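Local coordinates for protein enoyl-CoA hydratase/isomerase (Mycobacterium avium, PDB 3P5M) that probably catalyses the hydration or double-bond isomerisation of enoyl-CoA thioesters, as a hexameric member of the crotonase superfamily, at residues Ile148-Ala151 with Arg152-Met156; Tyr183-Val186 with Leu187-Leu191. All coordinates share one frame; numbering follows the deposited sequence. Where two conformers were deposited one is given.

Contact 1 of 2, residues Ile148-Ala151 with Arg152-Met156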
loop_
_atom_site.group_PDB
_atom_site.type_symbol
_atom_site.label_atom_id
_atom_site.label_comp_id
_atom_site.label_asym_id
_atom_site.label_seq_id
_atom_site.Cartn_x
_atom_site.Cartn_y
_atom_site.Cartn_z
ATOM N N ILE B 148 -13.955 7.055 7.692
ATOM C CA ILE B 148 -12.715 7.485 7.026
ATOM C C ILE B 148 -11.984 8.637 7.760
ATOM O O ILE B 148 -10.954 9.098 7.290
ATOM C CB ILE B 148 -12.977 7.907 5.543
ATOM C CG1 ILE B 148 -13.883 9.157 5.487
ATOM C CG2 ILE B 148 -13.620 6.759 4.701
ATOM C CD1 ILE B 148 -14.097 9.685 4.058
ATOM N N GLY B 149 -12.516 9.105 8.894
ATOM C CA GLY B 149 -11.898 10.231 9.606
ATOM C C GLY B 149 -12.350 11.575 9.035
ATOM O O GLY B 149 -12.898 11.676 7.905
ATOM N N ARG B 150 -12.177 12.616 9.834
ATOM C CA ARG B 150 -12.672 13.954 9.452
ATOM C C ARG B 150 -11.963 14.582 8.237
ATOM O O ARG B 150 -12.591 15.314 7.470
ATOM C CB ARG B 150 -12.592 14.879 10.678
ATOM C CG ARG B 150 -12.934 16.318 10.448
ATOM C CD ARG B 150 -12.987 17.042 11.806
ATOM N NE ARG B 150 -12.606 18.430 11.613
ATOM C CZ ARG B 150 -11.393 18.903 11.879
ATOM N NH1 ARG B 150 -11.139 20.180 11.640
ATOM N NH2 ARG B 150 -10.448 18.111 12.405
ATOM N N ALA B 151 -10.657 14.318 8.058
ATOM C CA ALA B 151 -9.920 14.999 6.980
ATOM C C ALA B 151 -10.362 14.523 5.608
ATOM O O ALA B 151 -10.536 15.334 4.685
ATOM C CB ALA B 151 -8.404 14.849 7.139
ATOM N N ARG B 152 -10.541 13.211 5.468
ATOM C CA ARG B 152 -10.930 12.662 4.181
ATOM C C ARG B 152 -12.392 13.016 3.898
ATOM O O ARG B 152 -12.765 13.179 2.753
ATOM C CB ARG B 152 -10.679 11.145 4.127
ATOM C CG ARG B 152 -9.190 10.708 3.980
ATOM C CD ARG B 152 -9.153 9.208 4.165
ATOM N NE ARG B 152 -7.832 8.613 3.996
ATOM C CZ ARG B 152 -7.393 7.549 4.665
ATOM N NH1 ARG B 152 -6.195 7.097 4.407
ATOM N NH2 ARG B 152 -8.124 6.985 5.620
ATOM N N THR B 153 -13.210 13.150 4.953
ATOM C CA THR B 153 -14.582 13.670 4.814
ATOM C C THR B 153 -14.671 15.101 4.301
ATOM O O THR B 153 -15.403 15.348 3.365
ATOM C CB THR B 153 -15.410 13.540 6.114
ATOM O OG1 THR B 153 -15.338 12.199 6.607
ATOM C CG2 THR B 153 -16.886 13.894 5.841
ATOM N N SER B 154 -13.949 16.029 4.940
ATOM C CA SER B 154 -13.884 17.435 4.505
ATOM C C SER B 154 -13.500 17.517 3.050
ATOM O O SER B 154 -14.096 18.277 2.309
ATOM C CB SER B 154 -12.851 18.259 5.298
ATOM O OG SER B 154 -12.986 18.032 6.680
ATOM N N ARG B 155 -12.493 16.750 2.652
ATOM C CA ARG B 155 -12.100 16.711 1.268
ATOM C C ARG B 155 -13.251 16.243 0.364
ATOM O O ARG B 155 -13.627 16.973 -0.559
ATOM C CB ARG B 155 -10.832 15.862 1.030
ATOM C CG ARG B 155 -10.372 15.915 -0.452
ATOM C CD ARG B 155 -8.974 15.321 -0.690
ATOM N NE ARG B 155 -8.638 15.259 -2.121
ATOM C CZ ARG B 155 -7.411 15.067 -2.594
ATOM N NH1 ARG B 155 -6.405 14.939 -1.738
ATOM N NH2 ARG B 155 -7.180 15.017 -3.920
ATOM N N MET B 156 -13.828 15.066 0.646
ATOM C CA MET B 156 -14.953 14.580 -0.155
ATOM C C MET B 156 -16.011 15.672 -0.334
ATOM O O MET B 156 -16.486 15.900 -1.439
ATOM C CB MET B 156 -15.605 13.364 0.488
ATOM C CG MET B 156 -14.817 12.093 0.217
ATOM S SD MET B 156 -15.680 10.654 0.844
ATOM C CE MET B 156 -16.901 10.456 -0.445
HETATM O O HOH W 1 -9.566 11.365 7.557
#
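T153 and G149 meet at the first turn of helix 150-159, where the threonine hydroxyl OG1 gives a hydrogen bond of 2.8 Å to G149 O. The backbone N of T153 adds only a weak bond to the same oxygen, which makes the side chain the firmer of the two ties. One residue on, S154 N reaches R150 O at 3.0 Å, almost straight at 173°. In one of the two conformers of the serine, OG lies opposite the carbonyl carbon (chi1 -47°) and also bonds R150 O, at 2.9 Å from the other face of the carbonyl plane. On the N-terminal side of this turn, I148 extends its CD1 to within 3.7 Å of M156 SD, and the same methyl lies 3.7 Å from R152 CB, a small apolar patch across the helix start. A water links the residue before the cap to the helix, donating to I148 O at 2.7 Å and accepting from R152 N. The turn itself is made by G149, the N-cap residue, whose positive phi of 84° leads the chain from helix 145-148 into the next one. Further out, R155 forms a salt bridge with E161, while R150 and R155 hydrogen-bond L112 O and S175 O of a second subunit. The helix thus lies at a subunit interface, with I148 and M156 packed on M173 in the loop between helix 165-171 and strand 176-177.

Contact 2 of 2, residues Tyr183-Val186 with Leu187-Leu191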
loop_
_atom_site.group_PDB
_atom_site.type_symbol
_atom_site.label_atom_id
_atom_site.label_comp_id
_atom_site.label_asym_id
_atom_site.label_seq_id
_atom_site.Cartn_x
_atom_site.Cartn_y
_atom_site.Cartn_z
ATOM N N TYR B 183 -17.932 -9.461 -9.019
ATOM C CA TYR B 183 -18.800 -8.670 -8.167
ATOM C C TYR B 183 -20.070 -9.438 -7.753
ATOM O O TYR B 183 -20.399 -9.513 -6.555
ATOM C CB TYR B 183 -19.157 -7.344 -8.876
ATOM C CG TYR B 183 -20.362 -6.637 -8.258
ATOM C CD1 TYR B 183 -20.307 -6.108 -6.970
ATOM C CD2 TYR B 183 -21.550 -6.506 -8.975
ATOM C CE1 TYR B 183 -21.426 -5.458 -6.400
ATOM C CE2 TYR B 183 -22.665 -5.859 -8.437
ATOM C CZ TYR B 183 -22.599 -5.337 -7.145
ATOM O OH TYR B 183 -23.716 -4.710 -6.610
ATOM N N GLU B 184 -20.779 -9.968 -8.754
ATOM C CA GLU B 184 -22.053 -10.648 -8.561
ATOM C C GLU B 184 -21.878 -11.875 -7.672
ATOM O O GLU B 184 -22.673 -12.107 -6.749
ATOM C CB GLU B 184 -22.692 -11.047 -9.924
ATOM C CG GLU B 184 -23.352 -9.893 -10.680
ATOM C CD GLU B 184 -22.337 -9.039 -11.484
ATOM O OE1 GLU B 184 -21.103 -9.327 -11.444
ATOM O OE2 GLU B 184 -22.775 -8.065 -12.158
ATOM N N SER B 185 -20.827 -12.646 -7.953
ATOM C CA SER B 185 -20.577 -13.894 -7.243
ATOM C C SER B 185 -20.209 -13.623 -5.791
ATOM O O SER B 185 -20.685 -14.327 -4.882
ATOM C CB SER B 185 -19.466 -14.685 -7.927
ATOM O OG SER B 185 -18.961 -15.668 -7.043
ATOM N N VAL B 186 -19.395 -12.586 -5.574
ATOM C CA VAL B 186 -19.009 -12.190 -4.211
ATOM C C VAL B 186 -20.214 -11.673 -3.422
ATOM O O VAL B 186 -20.453 -12.126 -2.325
ATOM C CB VAL B 186 -17.824 -11.204 -4.173
ATOM C CG1 VAL B 186 -17.587 -10.688 -2.763
ATOM C CG2 VAL B 186 -16.568 -11.925 -4.631
ATOM N N LEU B 187 -20.997 -10.807 -4.038
ATOM C CA LEU B 187 -22.238 -10.338 -3.497
ATOM C C LEU B 187 -23.144 -11.514 -3.065
ATOM O O LEU B 187 -23.626 -11.543 -1.923
ATOM C CB LEU B 187 -22.939 -9.409 -4.502
ATOM C CG LEU B 187 -24.233 -8.756 -3.974
ATOM C CD1 LEU B 187 -23.978 -7.942 -2.729
ATOM C CD2 LEU B 187 -24.979 -7.935 -5.025
ATOM N N THR B 188 -23.298 -12.494 -3.969
ATOM C CA THR B 188 -24.078 -13.710 -3.681
ATOM C C THR B 188 -23.483 -14.434 -2.475
ATOM O O THR B 188 -24.224 -14.824 -1.560
ATOM C CB THR B 188 -24.144 -14.686 -4.897
ATOM O OG1 THR B 188 -24.729 -14.009 -6.007
ATOM C CG2 THR B 188 -24.956 -15.932 -4.562
ATOM N N ASP B 189 -22.158 -14.604 -2.468
ATOM C CA ASP B 189 -21.506 -15.306 -1.361
ATOM C C ASP B 189 -21.810 -14.630 -0.045
ATOM O O ASP B 189 -22.234 -15.293 0.886
ATOM C CB ASP B 189 -20.007 -15.385 -1.546
ATOM C CG ASP B 189 -19.588 -16.378 -2.631
ATOM O OD1 ASP B 189 -20.437 -17.077 -3.218
ATOM O OD2 ASP B 189 -18.369 -16.454 -2.911
ATOM N N VAL B 190 -21.610 -13.308 0.022
ATOM C CA VAL B 190 -21.834 -12.546 1.263
ATOM C C VAL B 190 -23.334 -12.579 1.678
ATOM O O VAL B 190 -23.664 -12.790 2.837
ATOM C CB VAL B 190 -21.280 -11.093 1.090
ATOM C CG1 VAL B 190 -21.791 -10.114 2.191
ATOM C CG2 VAL B 190 -19.750 -11.120 1.064
ATOM N N LEU B 191 -24.239 -12.370 0.726
ATOM C CA LEU B 191 -25.654 -12.411 1.041
ATOM C C LEU B 191 -26.052 -13.809 1.564
ATOM O O LEU B 191 -26.702 -13.927 2.623
ATOM C CB LEU B 191 -26.474 -12.026 -0.178
ATOM C CG LEU B 191 -27.943 -11.659 0.031
ATOM C CD1 LEU B 191 -28.114 -10.384 0.918
ATOM C CD2 LEU B 191 -28.633 -11.515 -1.358
HETATM O O HOH W 2 -21.240 -17.285 -5.794
#
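Y183 and L187 both swing CG away from their backbone nitrogens (chi1 163° and -175°), which sends the two side chains out together, side by side, from one flank of helix 183-195. The branch that touches is L187 CD2, which comes 3.8 Å from Y183 OH, approaching the ring obliquely. A regular backbone bond from L187 N to Y183 O holds the two residues one turn apart. T188 differs: OG1 lies opposite the carbonyl carbon (chi1 -59°), and the hydroxyl turns back to E184 O at 2.9 Å, standing above the carbonyl plane. T188 N reaches that oxygen at 2.9 Å from the opposite face, leaving E184 O with two donors. In this crotonase-type domain the helix lies against the main beta sheet: L187 packs on L55 and I96, from strands 53-58 and 95-99, and L191 rests on both of these and on strand 16-21. Y183 instead leans on H100, A120 and T178 in loops. On the exposed side a water donates to D189 OD1 at 2.7 Å, and in one of the two serine conformers it also reaches S185 OG at 3.1 Å. Between the same two residues, S185 O receives D189 N at 2.8 Å. Elsewhere on the helix, V186 CG1 comes no closer than 4.4 Å to V190 CG2, a loose apolar touch.

In the fold
Contacts 1 and 2 illustrate one local device in two settings. In each, a threonine hydroxyl returns to a carbonyl of the preceding turn, although the backbone bond beside it is weak in contact 1. Their surroundings differ: 148-156 is buried and faces a second subunit, whereas 183-191 lies at the surface, its apolar side on the main sheet, and is touched by no other chain of the assembly. Their centres are 29 Å apart and their nearest atoms about 18 Å, so neither packs on the other. Contact 1 comes first along the chain, and helix 165-171 and strand 176-177 follow before contact 2 begins. Both read as structural packing.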